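Local coordinates for protein iron-containing alcohol dehydrogenase (Ralstonia eutropha, PDB 3JZD) that probably catalyses the NAD(P)H-dependent reduction of maleylacetate to 3-oxoadipate as a homodimeric member of the iron-containing alcohol dehydrogenase family, at residues S25-E30 / T152-P157; E32-K37 / P115-P120; A39-T44 / E52-L57; E11-R16 / V128-G133. All coordinates share one frame; numbering follows the deposited sequence.

Overall arrangement
All four contacts lie in the N-terminal part of the chain, built round one six-stranded parallel sheet, with NAD bound beside it. Interactions 1 and 2, with centres about 9 Å apart, set successive parts of the region around helix 27-33 on the neighbouring strands 152-155 and 116-120. Interaction 3 adds the next strand and helix in the chain, about 12 Å from either, and Val27 and Ile119 both touch Ile54 there. Interaction 4, at strand 8-19, outermost in the sheet within this chain, joins interaction 1 through the salt bridge from Arg16 to Glu30. Interactions 3 and 4 have centres about 23 Å apart and do not touch, yet both grip NAD, one at the adenosine ribose and the other at the nicotinamide amide.

Interaction 1. Residues S25-E30 / T152-P157; sequences SQVAAE and TVIYDP
Ile154 reaches with its CD1 methyl from strand 152-155 to the start of helix 27-33. There CD1 lies against the helix backbone at Val27 (CA, 4.0 Å) and the side chain of Glu30 (CG, 4.0 Å). With CD1 extended at chi2 (177°), the methyl is carried out toward the helix. Glu30 does the reverse: its chain folds at chi2 (-59°), laying CG beside Ile154 CD1 while the carboxylate swings over toward Thr152. Glu30 and Thr152 cross at about a right angle, Glu30 OE1 lying 3.6 Å from the methyl Thr152 CG2. The hydroxyl of Thr152 is reached through a water instead. That water donates to Glu30 OE1 and to the backbone Glu30 O (2.7 Å), and accepts from Thr152 OG1 at 2.9 Å, so it ties the helix backbone, the carboxylate and the strand together. OE1 also takes a salt bridge from Arg16, which would be expected to favour the charged carboxylate. Strand 152-155 runs between strands 8-19 and 116-120 in the parallel sheet, and helix 27-33 lies across one face, Glu30 touching Val18 on one neighbour and Val27 touching Ile119 on the other.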
# COMPACT_ATOMS: atom_id res chain seq x y z
N SER A 25 -3.00 20.18 13.66
CA SER A 25 -2.34 20.70 14.87
C SER A 25 -0.96 20.12 15.14
O SER A 25 -0.28 20.58 16.02
CB SER A 25 -3.18 20.47 16.12
OG SER A 25 -3.19 19.11 16.48
N GLN A 26 -0.54 19.10 14.40
CA GLN A 26 0.74 18.48 14.63
C GLN A 26 1.72 18.93 13.58
O GLN A 26 2.77 18.34 13.44
CB GLN A 26 0.60 16.94 14.56
CG GLN A 26 -0.40 16.40 15.55
CD GLN A 26 -0.69 14.91 15.36
OE1 GLN A 26 0.06 14.18 14.69
NE2 GLN A 26 -1.78 14.46 15.98
N VAL A 27 1.39 20.00 12.86
CA VAL A 27 2.25 20.46 11.78
C VAL A 27 3.68 20.79 12.22
O VAL A 27 4.63 20.43 11.51
CB VAL A 27 1.61 21.64 10.96
CG1 VAL A 27 1.36 22.94 11.80
CG2 VAL A 27 2.47 21.95 9.71
N ALA A 28 3.86 21.44 13.36
CA ALA A 28 5.20 21.83 13.83
C ALA A 28 6.03 20.59 14.08
O ALA A 28 7.21 20.57 13.74
CB ALA A 28 5.16 22.66 15.10
N ALA A 29 5.42 19.58 14.71
CA ALA A 29 6.09 18.29 15.01
C ALA A 29 6.56 17.63 13.69
O ALA A 29 7.63 17.05 13.66
CB ALA A 29 5.16 17.32 15.81
N GLU A 30 5.77 17.75 12.62
CA GLU A 30 6.15 17.14 11.32
C GLU A 30 7.28 17.86 10.60
O GLU A 30 8.15 17.23 9.98
CB GLU A 30 4.91 17.00 10.43
CG GLU A 30 3.93 16.00 11.00
CD GLU A 30 4.55 14.58 11.17
OE1 GLU A 30 5.42 14.18 10.37
OE2 GLU A 30 4.15 13.88 12.10
N THR A 152 5.70 14.32 3.64
CA THR A 152 4.65 14.07 4.59
C THR A 152 3.38 14.74 4.16
O THR A 152 3.39 15.86 3.65
CB THR A 152 5.08 14.58 5.98
OG1 THR A 152 6.31 13.93 6.33
CG2 THR A 152 3.99 14.33 7.09
N VAL A 153 2.28 14.03 4.35
CA VAL A 153 0.95 14.51 4.04
C VAL A 153 0.19 14.46 5.37
O VAL A 153 0.32 13.49 6.12
CB VAL A 153 0.28 13.61 3.05
CG1 VAL A 153 -1.12 14.10 2.74
CG2 VAL A 153 1.15 13.46 1.76
N ILE A 154 -0.52 15.53 5.68
CA ILE A 154 -1.31 15.63 6.86
C ILE A 154 -2.73 15.79 6.39
O ILE A 154 -3.07 16.83 5.77
CB ILE A 154 -0.91 16.87 7.70
CG1 ILE A 154 0.53 16.73 8.17
CG2 ILE A 154 -1.92 17.09 8.85
CD1 ILE A 154 1.05 17.96 8.96
N TYR A 155 -3.54 14.77 6.61
CA TYR A 155 -4.93 14.81 6.18
C TYR A 155 -5.79 15.15 7.36
O TYR A 155 -5.90 14.34 8.28
CB TYR A 155 -5.42 13.47 5.63
CG TYR A 155 -4.96 13.14 4.26
CD1 TYR A 155 -5.39 13.89 3.18
CD2 TYR A 155 -4.14 12.03 4.03
CE1 TYR A 155 -5.01 13.59 1.90
CE2 TYR A 155 -3.72 11.71 2.77
CZ TYR A 155 -4.19 12.51 1.69
OH TYR A 155 -3.80 12.22 0.42
N ASP A 156 -6.42 16.33 7.33
CA ASP A 156 -7.26 16.81 8.42
C ASP A 156 -8.63 17.14 7.83
O ASP A 156 -8.80 18.15 7.17
CB ASP A 156 -6.65 18.08 9.09
CG ASP A 156 -7.35 18.46 10.36
OD1 ASP A 156 -8.46 17.97 10.58
OD2 ASP A 156 -6.78 19.23 11.15
N PRO A 157 -9.62 16.25 8.04
CA PRO A 157 -10.94 16.48 7.53
C PRO A 157 -11.59 17.78 8.02
O PRO A 157 -12.50 18.28 7.38
CB PRO A 157 -11.72 15.29 8.04
CG PRO A 157 -10.98 14.88 9.24
CD PRO A 157 -9.57 15.05 8.88
O HOH W 1 7.30 14.89 8.91

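Interaction 2. Residues E32-K37 / P115-P120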
# COMPACT_ATOMS: atom_id res chain seq x y z
N GLU A 32 9.58 19.60 12.32
CA GLU A 32 10.72 19.30 13.20
C GLU A 32 11.27 17.93 12.86
O GLU A 32 12.45 17.74 12.84
CB GLU A 32 10.34 19.36 14.71
CG GLU A 32 10.02 20.78 15.27
CD GLU A 32 9.28 20.82 16.64
OE1 GLU A 32 8.54 19.88 17.03
OE2 GLU A 32 9.41 21.86 17.31
N ARG A 33 10.39 16.99 12.54
CA ARG A 33 10.78 15.61 12.21
C ARG A 33 11.64 15.56 10.95
O ARG A 33 12.54 14.76 10.84
CB ARG A 33 9.51 14.77 12.07
CG ARG A 33 9.70 13.30 12.07
CD ARG A 33 8.35 12.57 12.13
NE ARG A 33 8.59 11.12 12.27
CZ ARG A 33 8.97 10.31 11.26
NH1 ARG A 33 9.13 10.79 10.03
NH2 ARG A 33 9.19 9.02 11.47
N LEU A 34 11.35 16.43 10.00
CA LEU A 34 12.13 16.55 8.79
C LEU A 34 13.46 17.25 9.07
O LEU A 34 14.31 17.34 8.20
CB LEU A 34 11.33 17.34 7.75
CG LEU A 34 10.13 16.62 7.17
CD1 LEU A 34 9.29 17.55 6.34
CD2 LEU A 34 10.62 15.41 6.36
N GLY A 35 13.65 17.75 10.28
CA GLY A 35 14.84 18.50 10.62
C GLY A 35 14.81 19.92 10.07
O GLY A 35 15.84 20.60 10.08
N ALA A 36 13.64 20.40 9.62
CA ALA A 36 13.54 21.75 9.05
C ALA A 36 13.36 22.81 10.15
O ALA A 36 12.71 22.54 11.18
CB ALA A 36 12.41 21.84 8.02
N LYS A 37 13.95 23.99 9.92
CA LYS A 37 13.89 25.11 10.85
C LYS A 37 13.10 26.34 10.35
O LYS A 37 12.73 27.18 11.15
CB LYS A 37 15.33 25.55 11.22
CG LYS A 37 16.22 24.47 11.87
N PRO A 115 12.14 19.79 1.24
CA PRO A 115 11.00 18.92 1.48
C PRO A 115 9.69 19.69 1.46
O PRO A 115 9.67 20.86 1.82
CB PRO A 115 11.25 18.40 2.91
CG PRO A 115 12.13 19.46 3.52
CD PRO A 115 13.03 19.83 2.40
N ILE A 116 8.64 19.01 1.05
CA ILE A 116 7.30 19.57 1.14
C ILE A 116 6.47 18.76 2.14
O ILE A 116 6.51 17.51 2.11
CB ILE A 116 6.49 19.43 -0.18
CG1 ILE A 116 7.25 20.00 -1.37
CG2 ILE A 116 5.13 20.12 -0.06
CD1 ILE A 116 6.65 19.52 -2.72
N VAL A 117 5.76 19.46 3.02
CA VAL A 117 4.71 18.87 3.84
C VAL A 117 3.38 19.36 3.22
O VAL A 117 3.11 20.56 3.15
CB VAL A 117 4.75 19.34 5.31
CG1 VAL A 117 3.50 18.81 6.12
CG2 VAL A 117 6.08 18.97 5.96
N ALA A 118 2.57 18.43 2.73
CA ALA A 118 1.30 18.76 2.08
C ALA A 118 0.16 18.61 3.07
O ALA A 118 0.08 17.62 3.78
CB ALA A 118 1.07 17.85 0.80
N ILE A 119 -0.69 19.63 3.13
CA ILE A 119 -1.92 19.61 3.94
C ILE A 119 -3.09 19.80 2.94
O ILE A 119 -3.46 20.92 2.65
CB ILE A 119 -1.88 20.71 5.01
CG1 ILE A 119 -0.57 20.62 5.80
CG2 ILE A 119 -3.11 20.56 5.95
CD1 ILE A 119 -0.44 21.56 7.03
N PRO A 120 -3.63 18.70 2.36
CA PRO A 120 -4.62 18.84 1.30
C PRO A 120 -6.01 19.18 1.77
O PRO A 120 -6.45 18.69 2.80
CB PRO A 120 -4.63 17.45 0.64
CG PRO A 120 -3.42 16.78 1.08
CD PRO A 120 -3.09 17.33 2.42
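A Schellman motif closes helix 27-33, and Leu34, just ahead of its Gly35, drops a side chain onto the beginning of strand 116-120. Gly35 takes a positive phi of 77°, and its amide turns back into the last turn, Gly35 N donating to Glu32 O at 2.8 Å. Across the contact a single methyl of Leu34 does the touching. CD1 lies 3.5 Å from Val117 CG2, a snug methyl-to-methyl approach, and 4.0 Å from Pro115 CB. The extended chi2 of Leu34 (171°) reaches CD1 out to both partners at once; its side chain slides past the Pro115 ring in the opposite direction but runs at a slant to Val117. On the strand side, Val117 turns CG2 to the place beside its own backbone N, where it meets the leucine. This is helix-on-sheet packing in a Rossmann-like domain: strand 116-120 lies between 92-97 and 152-155, and Val117 leans against Ile154 as well. Past the turn, Ala36 packs on Val31 and Cys92, while the Lys37 amide is bonded to Asp91. On the helix itself, Arg33 makes a salt bridge with Glu11 of the second subunit.

Interaction 3. Residues A39-T44 / E52-L57. With NAD (nicotinamide-adenine-dinucleotide), chain E.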
# COMPACT_ATOMS: atom_id res chain seq x y z
N ALA A 39 9.96 26.98 7.74
CA ALA A 39 9.01 26.46 6.80
C ALA A 39 8.16 27.59 6.24
O ALA A 39 7.58 28.37 6.99
CB ALA A 39 8.15 25.39 7.50
N LEU A 40 8.09 27.68 4.92
CA LEU A 40 7.25 28.67 4.24
C LEU A 40 5.90 28.02 3.95
O LEU A 40 5.84 26.98 3.32
CB LEU A 40 7.89 29.08 2.91
CG LEU A 40 7.15 30.09 2.03
CD1 LEU A 40 7.06 31.48 2.74
CD2 LEU A 40 7.89 30.17 0.69
N VAL A 41 4.84 28.68 4.39
CA VAL A 41 3.47 28.22 4.20
C VAL A 41 2.94 28.82 2.90
O VAL A 41 3.03 30.06 2.67
CB VAL A 41 2.56 28.62 5.40
CG1 VAL A 41 1.12 28.06 5.17
CG2 VAL A 41 3.18 28.14 6.74
N LEU A 42 2.35 27.96 2.09
CA LEU A 42 1.85 28.32 0.79
C LEU A 42 0.35 28.19 0.74
O LEU A 42 -0.22 27.24 1.31
CB LEU A 42 2.44 27.35 -0.25
CG LEU A 42 3.95 27.13 -0.30
CD1 LEU A 42 4.34 25.98 -1.28
CD2 LEU A 42 4.62 28.44 -0.66
N CYS A 43 -0.29 29.10 0.02
CA CYS A 43 -1.74 29.02 -0.20
C CYS A 43 -2.16 29.89 -1.36
O CYS A 43 -1.35 30.66 -1.90
CB CYS A 43 -2.52 29.45 1.05
SG CYS A 43 -2.22 31.13 1.60
N THR A 44 -3.43 29.77 -1.74
CA THR A 44 -4.02 30.66 -2.72
C THR A 44 -4.48 31.88 -1.88
O THR A 44 -4.59 31.79 -0.66
CB THR A 44 -5.26 30.05 -3.38
OG1 THR A 44 -6.21 29.73 -2.36
CG2 THR A 44 -4.95 28.79 -4.15
N GLU A 52 -2.70 31.04 7.79
CA GLU A 52 -2.28 31.77 8.99
C GLU A 52 -2.35 30.92 10.23
O GLU A 52 -1.49 31.03 11.09
CB GLU A 52 -3.09 33.05 9.22
CG GLU A 52 -2.67 34.18 8.31
CD GLU A 52 -1.22 34.65 8.53
OE1 GLU A 52 -0.65 34.39 9.61
OE2 GLU A 52 -0.68 35.31 7.60
N ARG A 53 -3.39 30.09 10.35
CA ARG A 53 -3.48 29.16 11.47
C ARG A 53 -2.30 28.19 11.44
O ARG A 53 -1.73 27.90 12.48
CB ARG A 53 -4.84 28.45 11.48
CG ARG A 53 -5.93 29.41 12.04
CD ARG A 53 -7.34 28.85 11.95
NE ARG A 53 -7.54 27.62 12.73
CZ ARG A 53 -8.31 27.47 13.81
NH1 ARG A 53 -9.03 28.47 14.34
NH2 ARG A 53 -8.39 26.26 14.35
N ILE A 54 -1.97 27.66 10.26
CA ILE A 54 -0.77 26.81 10.12
C ILE A 54 0.48 27.61 10.53
O ILE A 54 1.27 27.16 11.37
CB ILE A 54 -0.62 26.27 8.68
CG1 ILE A 54 -1.79 25.34 8.39
CG2 ILE A 54 0.72 25.51 8.45
CD1 ILE A 54 -1.95 24.25 9.39
N ALA A 55 0.63 28.83 9.99
CA ALA A 55 1.80 29.66 10.35
C ALA A 55 1.84 29.90 11.85
O ALA A 55 2.90 29.83 12.47
CB ALA A 55 1.82 30.94 9.59
N ASP A 56 0.69 30.13 12.47
CA ASP A 56 0.69 30.29 13.91
C ASP A 56 1.07 29.00 14.64
O ASP A 56 1.75 29.07 15.65
CB ASP A 56 -0.64 30.81 14.40
CG ASP A 56 -0.86 32.28 14.03
OD1 ASP A 56 0.11 32.98 13.65
OD2 ASP A 56 -2.01 32.74 14.12
N LEU A 57 0.61 27.84 14.16
CA LEU A 57 1.00 26.59 14.78
C LEU A 57 2.53 26.39 14.70
O LEU A 57 3.13 25.89 15.64
CB LEU A 57 0.24 25.41 14.17
CG LEU A 57 -1.21 25.30 14.66
CD1 LEU A 57 -2.11 24.52 13.71
CD2 LEU A 57 -1.22 24.69 16.02
PA NAD E . -7.55 24.05 -6.69
O1A NAD E . -6.30 23.73 -5.91
O2A NAD E . -7.16 24.69 -7.95
O5B NAD E . -8.62 24.80 -5.75
C5B NAD E . -9.71 25.51 -6.33
C4B NAD E . -10.18 26.58 -5.36
O4B NAD E . -10.75 26.01 -4.19
C3B NAD E . -9.01 27.42 -4.86
O3B NAD E . -9.36 28.78 -4.81
C2B NAD E . -8.78 26.96 -3.45
O2B NAD E . -8.21 27.97 -2.64
C1B NAD E . -10.19 26.58 -3.03
N9A NAD E . -10.21 25.58 -1.97
C8A NAD E . -9.49 24.41 -1.99
N7A NAD E . -9.78 23.72 -0.88
C5A NAD E . -10.65 24.41 -0.12
C6A NAD E . -11.22 24.18 1.13
N6A NAD E . -11.25 22.98 1.69
N1A NAD E . -12.05 25.14 1.66
C2A NAD E . -12.31 26.30 0.98
N3A NAD E . -11.75 26.53 -0.27
C4A NAD E . -10.91 25.60 -0.81
O3 NAD E . -8.45 22.78 -7.09
PN NAD E . -7.97 21.24 -7.20
O1N NAD E . -9.07 20.61 -8.05
O2N NAD E . -7.62 20.73 -5.86
O5D NAD E . -6.62 21.24 -7.98
C5D NAD E . -6.61 21.14 -9.37
C4D NAD E . -5.21 21.51 -9.82
O4D NAD E . -4.34 20.52 -9.33
C3D NAD E . -5.06 21.48 -11.33
O3D NAD E . -4.01 22.32 -11.69
C2D NAD E . -4.70 20.05 -11.60
O2D NAD E . -4.10 19.88 -12.86
C1D NAD E . -3.77 19.81 -10.41
N1N NAD E . -3.62 18.37 -10.12
C2N NAD E . -2.38 17.81 -10.27
C3N NAD E . -2.18 16.47 -10.01
C7N NAD E . -0.79 15.87 -10.08
O7N NAD E . -0.60 14.52 -9.76
N7N NAD E . 0.27 16.59 -10.40
C4N NAD E . -3.27 15.69 -9.58
C5N NAD E . -4.52 16.27 -9.42
C6N NAD E . -4.68 17.63 -9.67
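Val41 packs against Ile54 and Ala55, and everything that crosses between strand and helix here is apolar. The valine plugs into the buried side of helix 48-58, its CG2 methyl 4.0 Å from Ile54 CG2 and 4.2 Å from Ala55 CB. Val41 CG1, placed opposite the backbone N (chi1 -178°), meets the same Ile54 methyl at 4.2 Å, so the isoleucine branch is clasped by both arms of the valine. The longer arm of Ile54 bends off in another direction: its CD1 lies 3.9 Å from Ile119 CD1, on strand 116-120. Small Ala55 lets the helix come close, Val41 CA and Ala55 CA being 6.5 Å apart.

Backbone bonds stay within the helix and within the sheet. The helix keeps its regular turns, Asp56 N donating to Glu52 O at 2.7 Å, while strand 39-42 is bonded to strands 62-66 and 92-97 on its two sides.

The polar bond to the cofactor comes from beyond the strand. Thr44 OG1 donates to NAD O2B at 2.7 Å, gripping the 2'-hydroxyl of the adenosine ribose, the position that bears the extra phosphate in NADP. With Ser100, Gln47 and Gly99 also bonding NAD, the arrangement is that of a Rossmann-like dinucleotide-binding domain: strand 39-42, helix 48-58 and strand 62-66 form a beta-alpha-beta unit, with the loop after its first strand touching the cofactor.

Interaction 4. Residues E11-R16 / V128-G133. With NAD (nicotinamide-adenine-dinucleotide), chain E.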
# COMPACT_ATOMS: atom_id res chain seq x y z
N GLU A 11 5.61 -1.02 -7.23
CA GLU A 11 6.50 -0.10 -6.58
C GLU A 11 5.70 0.79 -5.66
O GLU A 11 4.60 1.31 -6.02
CB GLU A 11 7.30 0.71 -7.58
CG GLU A 11 8.48 -0.06 -8.10
CD GLU A 11 9.31 0.69 -9.12
OE1 GLU A 11 8.69 1.31 -10.03
OE2 GLU A 11 10.59 0.59 -9.00
N ALA A 12 6.19 0.92 -4.45
CA ALA A 12 5.56 1.83 -3.53
C ALA A 12 6.56 2.94 -3.30
O ALA A 12 7.76 2.70 -3.11
CB ALA A 12 5.20 1.14 -2.24
N HIS A 13 6.06 4.17 -3.34
CA HIS A 13 6.85 5.34 -2.97
C HIS A 13 6.96 5.37 -1.43
O HIS A 13 6.04 4.94 -0.77
CB HIS A 13 6.11 6.61 -3.40
CG HIS A 13 5.87 6.76 -4.88
ND1 HIS A 13 6.89 6.87 -5.80
CD2 HIS A 13 4.72 6.91 -5.58
CE1 HIS A 13 6.38 7.03 -7.00
NE2 HIS A 13 5.07 7.04 -6.91
N ALA A 14 8.06 5.83 -0.84
CA ALA A 14 8.07 6.10 0.61
C ALA A 14 6.93 7.11 0.90
O ALA A 14 6.62 7.99 0.06
CB ALA A 14 9.37 6.71 1.06
N ALA A 15 6.30 6.97 2.05
CA ALA A 15 5.16 7.77 2.40
C ALA A 15 5.05 7.93 3.92
O ALA A 15 5.39 7.03 4.66
CB ALA A 15 3.95 7.10 1.90
N ARG A 16 4.60 9.09 4.37
CA ARG A 16 4.28 9.28 5.77
C ARG A 16 2.96 10.09 5.72
O ARG A 16 2.94 11.21 5.23
CB ARG A 16 5.39 9.99 6.53
CG ARG A 16 5.00 10.31 7.98
CD ARG A 16 6.14 10.98 8.74
NE ARG A 16 5.63 11.39 10.04
CZ ARG A 16 5.46 10.56 11.07
NH1 ARG A 16 5.77 9.27 10.99
NH2 ARG A 16 4.95 11.02 12.19
N VAL A 128 0.31 12.82 -3.34
CA VAL A 128 0.94 11.51 -3.36
C VAL A 128 1.40 11.07 -4.76
O VAL A 128 1.57 9.87 -5.01
CB VAL A 128 0.06 10.44 -2.67
CG1 VAL A 128 0.11 10.61 -1.15
CG2 VAL A 128 -1.35 10.46 -3.19
N THR A 129 1.67 12.02 -5.65
CA THR A 129 2.21 11.68 -6.97
C THR A 129 3.50 12.43 -7.17
O THR A 129 3.66 13.53 -6.65
CB THR A 129 1.26 12.09 -8.16
OG1 THR A 129 1.49 13.46 -8.50
CG2 THR A 129 -0.25 11.84 -7.78
N PRO A 130 4.44 11.84 -7.94
CA PRO A 130 5.70 12.50 -8.29
C PRO A 130 5.59 13.39 -9.55
O PRO A 130 6.63 13.79 -10.14
CB PRO A 130 6.62 11.31 -8.61
CG PRO A 130 5.71 10.24 -9.12
CD PRO A 130 4.35 10.48 -8.49
N VAL A 131 4.36 13.68 -9.97
CA VAL A 131 4.10 14.49 -11.17
C VAL A 131 3.88 15.95 -10.84
O VAL A 131 3.10 16.29 -9.93
CB VAL A 131 2.91 13.94 -11.98
CG1 VAL A 131 2.57 14.88 -13.14
CG2 VAL A 131 3.27 12.54 -12.55
N TYR A 132 4.63 16.80 -11.53
CA TYR A 132 4.48 18.24 -11.36
C TYR A 132 3.98 18.84 -12.67
O TYR A 132 4.06 18.21 -13.74
CB TYR A 132 5.80 18.91 -10.98
CG TYR A 132 6.89 18.71 -12.00
CD1 TYR A 132 7.06 19.61 -13.06
CD2 TYR A 132 7.74 17.63 -11.92
CE1 TYR A 132 8.03 19.41 -14.01
CE2 TYR A 132 8.73 17.43 -12.86
CZ TYR A 132 8.86 18.32 -13.89
OH TYR A 132 9.85 18.10 -14.81
N GLY A 133 3.48 20.06 -12.58
CA GLY A 133 2.96 20.79 -13.73
C GLY A 133 3.35 22.26 -13.67
O GLY A 133 3.38 22.85 -12.60
PA NAD E . -7.55 24.05 -6.69
O1A NAD E . -6.30 23.73 -5.91
O2A NAD E . -7.16 24.69 -7.95
O5B NAD E . -8.62 24.80 -5.75
C5B NAD E . -9.71 25.51 -6.33
C4B NAD E . -10.18 26.58 -5.36
O4B NAD E . -10.75 26.01 -4.19
C3B NAD E . -9.01 27.42 -4.86
O3B NAD E . -9.36 28.78 -4.81
C2B NAD E . -8.78 26.96 -3.45
O2B NAD E . -8.21 27.97 -2.64
C1B NAD E . -10.19 26.58 -3.03
N9A NAD E . -10.21 25.58 -1.97
C8A NAD E . -9.49 24.41 -1.99
N7A NAD E . -9.78 23.72 -0.88
C5A NAD E . -10.65 24.41 -0.12
C6A NAD E . -11.22 24.18 1.13
N6A NAD E . -11.25 22.98 1.69
N1A NAD E . -12.05 25.14 1.66
C2A NAD E . -12.31 26.30 0.98
N3A NAD E . -11.75 26.53 -0.27
C4A NAD E . -10.91 25.60 -0.81
O3 NAD E . -8.45 22.78 -7.09
PN NAD E . -7.97 21.24 -7.20
O1N NAD E . -9.07 20.61 -8.05
O2N NAD E . -7.62 20.73 -5.86
O5D NAD E . -6.62 21.24 -7.98
C5D NAD E . -6.61 21.14 -9.37
C4D NAD E . -5.21 21.51 -9.82
O4D NAD E . -4.34 20.52 -9.33
C3D NAD E . -5.06 21.48 -11.33
O3D NAD E . -4.01 22.32 -11.69
C2D NAD E . -4.70 20.05 -11.60
O2D NAD E . -4.10 19.88 -12.86
C1D NAD E . -3.77 19.81 -10.41
N1N NAD E . -3.62 18.37 -10.12
C2N NAD E . -2.38 17.81 -10.27
C3N NAD E . -2.18 16.47 -10.01
C7N NAD E . -0.79 15.87 -10.08
O7N NAD E . -0.60 14.52 -9.76
N7N NAD E . 0.27 16.59 -10.40
C4N NAD E . -3.27 15.69 -9.58
C5N NAD E . -4.52 16.27 -9.42
C6N NAD E . -4.68 17.63 -9.67
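Thr129 OG1 is held from two directions. It donates to the amide oxygen of the nicotinamide, OG1 to NAD O7N 2.7 Å, and accepts from the backbone Val131 N at 3.2 Å, an ST turn, which should help orient the hydroxyl. The other half of the amide is caught one residue beyond the proline: NAD N7N donates to Val131 O at 2.9 Å, with an N-H...O angle of 146°. The nicotinamide amide is thus gripped at both its oxygen and its nitrogen, which should fix its rotation. Val131 O also accepts from Lys106 NZ. Between these two residues of the pocket, Thr129 and Val131, sits Pro130, the link to strand 8-19, the outermost strand of the parallel sheet within this chain. His13 crosses it at about a right angle, Pro130 approaching its ring obliquely, with NE2 3.9 Å from Pro130 CD and CE1 3.9 Å from Pro130 CG. The imidazole is anchored by a hydrogen bond from NE2 to Gly235 O. On either side of His13, Glu11, Ala12, Ala15 and Arg16 pair antiparallel with a strand of the second subunit, carrying the sheet across the dimer, and Arg16 makes a salt bridge with Glu11 of that subunit.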